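Side-chain contact in RNA polymerase sigma factor SIGMA-28 (FliA) (Aquifex aeolicus, PDB 1RP3), which probably directs RNA polymerase to flagellar promoters as an alternative sigma factor and is bound here in an inactive conformation by the anti-sigma factor FlgM: residues 83-88 with 143-148. Numbering follows the deposited sequence.
Sequences YLRSLD and YILSLE
The guanidinium of R85 has the CD2 methyl of L145 over one face, 3.9 Å from NH2 and shifted toward the rim, while the carbonyl oxygen of L145 and the carboxylate of E148 meet its edge. This contact joins sigma-70 regions 2 and 3: the C-terminal part of helix 66-85 is joined to the middle of helix 129-158 in the all-helical sigma factor. R85 takes CG anti to the backbone N (chi1 -177°) and its chain runs extended through chi2 and bends at chi3, which carries the guanidinium to the L145 carbonyl and the E148 carboxylate. NH2 of R85 makes two bonds there, a salt bridge of 2.6 Å to OE1 of E148 and a hydrogen bond of 2.9 Å to O of L145, which it meets from above the carbonyl plane. Guanidinium and carboxylate planes are nearly coplanar, 30° apart. The other oxygen of E148, OE2, forms a salt bridge with R152, so the buried carboxylate is shared between two arginines, which would be expected to favour its charged form. A methionine in place of R85 would probably leave OE1 of E148 without its charged mate on helix 66-85 and the L145 methyl without its flat cover. Beside the ion pair, L145 and L84 approach loosely, CD2 of L145 to CB of L84 at 4.5 Å, and both side chains also touch F89. FlgM reaches helix 129-158, F87 of that chain packing on I144, L147 and E148. At the guanidinium's other terminal nitrogen, NH1 of R85 adds a weak hydrogen bond of 3.0 Å to OE1 of E148, bent to 132° at the hydrogen.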
loop_
_atom_site.group_PDB
_atom_site.type_symbol
_atom_site.label_atom_id
_atom_site.label_comp_id
_atom_site.label_asym_id
_atom_site.label_seq_id
_atom_site.Cartn_x
_atom_site.Cartn_y
_atom_site.Cartn_z
ATOM N N TYR A 83 0.468 -9.751 7.345
ATOM C CA TYR A 83 -0.587 -10.665 6.959
ATOM C C TYR A 83 -0.541 -10.975 5.459
ATOM O O TYR A 83 -0.680 -12.130 5.062
ATOM C CB TYR A 83 -1.961 -10.113 7.356
ATOM C CG TYR A 83 -3.106 -10.692 6.553
ATOM C CD1 TYR A 83 -3.502 -12.017 6.725
ATOM C CD2 TYR A 83 -3.783 -9.920 5.612
ATOM C CE1 TYR A 83 -4.544 -12.562 5.984
ATOM C CE2 TYR A 83 -4.822 -10.456 4.868
ATOM C CZ TYR A 83 -5.198 -11.778 5.056
ATOM O OH TYR A 83 -6.218 -12.321 4.298
ATOM N N LEU A 84 -0.357 -9.953 4.633
ATOM C CA LEU A 84 -0.312 -10.175 3.196
ATOM C C LEU A 84 0.863 -11.059 2.791
ATOM O O LEU A 84 0.752 -11.865 1.873
ATOM C CB LEU A 84 -0.283 -8.841 2.449
ATOM C CG LEU A 84 -1.574 -8.026 2.547
ATOM C CD1 LEU A 84 -1.335 -6.606 2.071
ATOM C CD2 LEU A 84 -2.665 -8.707 1.741
ATOM N N ARG A 85 1.971 -10.942 3.514
ATOM C CA ARG A 85 3.156 -11.739 3.230
ATOM C C ARG A 85 2.972 -13.204 3.638
ATOM O O ARG A 85 3.657 -14.087 3.129
ATOM C CB ARG A 85 4.371 -11.136 3.934
ATOM C CG ARG A 85 5.686 -11.837 3.649
ATOM C CD ARG A 85 6.859 -11.023 4.161
ATOM N NE ARG A 85 7.151 -9.875 3.308
ATOM C CZ ARG A 85 7.018 -8.601 3.685
ATOM N NH1 ARG A 85 6.587 -8.306 4.907
ATOM N NH2 ARG A 85 7.347 -7.618 2.851
ATOM N N SER A 86 2.023 -13.473 4.528
ATOM C CA SER A 86 1.784 -14.847 4.961
ATOM C C SER A 86 0.965 -15.575 3.908
ATOM O O SER A 86 0.730 -16.781 4.017
ATOM C CB SER A 86 1.079 -14.894 6.324
ATOM O OG SER A 86 -0.291 -14.560 6.213
ATOM N N LEU A 87 0.522 -14.823 2.900
ATOM C CA LEU A 87 -0.266 -15.367 1.796
ATOM C C LEU A 87 0.617 -15.949 0.698
ATOM O O LEU A 87 1.840 -16.028 0.846
ATOM C CB LEU A 87 -1.214 -14.308 1.230
ATOM C CG LEU A 87 -2.597 -14.125 1.869
ATOM C CD1 LEU A 87 -2.608 -14.551 3.314
ATOM C CD2 LEU A 87 -3.007 -12.682 1.732
ATOM N N ASP A 88 -0.001 -16.329 -0.414
ATOM C CA ASP A 88 0.709 -16.962 -1.522
ATOM C C ASP A 88 1.244 -16.034 -2.601
ATOM O O ASP A 88 1.393 -16.452 -3.746
ATOM C CB ASP A 88 -0.212 -17.987 -2.178
ATOM C CG ASP A 88 -1.370 -17.335 -2.931
ATOM O OD1 ASP A 88 -1.862 -16.271 -2.495
ATOM O OD2 ASP A 88 -1.780 -17.876 -3.981
ATOM N N TYR A 143 6.128 -7.915 -6.027
ATOM C CA TYR A 143 7.225 -6.962 -6.120
ATOM C C TYR A 143 7.059 -5.846 -5.103
ATOM O O TYR A 143 8.035 -5.230 -4.678
ATOM C CB TYR A 143 7.352 -6.410 -7.534
ATOM C CG TYR A 143 7.836 -7.450 -8.527
ATOM C CD1 TYR A 143 9.158 -7.915 -8.497
ATOM C CD2 TYR A 143 6.965 -8.002 -9.470
ATOM C CE1 TYR A 143 9.597 -8.902 -9.385
ATOM C CE2 TYR A 143 7.394 -8.989 -10.359
ATOM C CZ TYR A 143 8.708 -9.437 -10.311
ATOM O OH TYR A 143 9.133 -10.406 -11.196
ATOM N N ILE A 144 5.820 -5.586 -4.707
ATOM C CA ILE A 144 5.562 -4.568 -3.700
ATOM C C ILE A 144 6.040 -5.118 -2.367
ATOM O O ILE A 144 6.703 -4.423 -1.608
ATOM C CB ILE A 144 4.064 -4.199 -3.646
ATOM C CG1 ILE A 144 3.763 -3.228 -4.778
ATOM C CG2 ILE A 144 3.682 -3.577 -2.292
ATOM C CD1 ILE A 144 2.304 -3.026 -5.027
ATOM N N LEU A 145 5.736 -6.384 -2.114
ATOM C CA LEU A 145 6.143 -7.040 -0.877
ATOM C C LEU A 145 7.657 -7.048 -0.734
ATOM O O LEU A 145 8.201 -6.649 0.302
ATOM C CB LEU A 145 5.619 -8.470 -0.833
ATOM C CG LEU A 145 4.146 -8.606 -0.462
ATOM C CD1 LEU A 145 3.705 -10.023 -0.661
ATOM C CD2 LEU A 145 3.915 -8.160 0.988
ATOM N N SER A 146 8.334 -7.521 -1.776
ATOM C CA SER A 146 9.792 -7.565 -1.777
ATOM C C SER A 146 10.388 -6.183 -1.518
ATOM O O SER A 146 11.339 -6.051 -0.761
ATOM C CB SER A 146 10.312 -8.126 -3.101
ATOM O OG SER A 146 9.973 -9.491 -3.204
ATOM N N LEU A 147 9.823 -5.156 -2.137
ATOM C CA LEU A 147 10.330 -3.814 -1.919
ATOM C C LEU A 147 10.024 -3.336 -0.498
ATOM O O LEU A 147 10.793 -2.575 0.075
ATOM C CB LEU A 147 9.757 -2.843 -2.943
ATOM C CG LEU A 147 10.330 -1.432 -2.858
ATOM C CD1 LEU A 147 11.863 -1.495 -2.853
ATOM C CD2 LEU A 147 9.819 -0.591 -4.027
ATOM N N GLU A 148 8.911 -3.800 0.067
ATOM C CA GLU A 148 8.511 -3.430 1.423
ATOM C C GLU A 148 9.523 -3.987 2.430
ATOM O O GLU A 148 9.841 -3.330 3.414
ATOM C CB GLU A 148 7.095 -3.952 1.736
ATOM C CG GLU A 148 6.471 -3.391 3.028
ATOM C CD GLU A 148 6.813 -4.197 4.281
ATOM O OE1 GLU A 148 7.097 -5.409 4.177
ATOM O OE2 GLU A 148 6.772 -3.625 5.387
#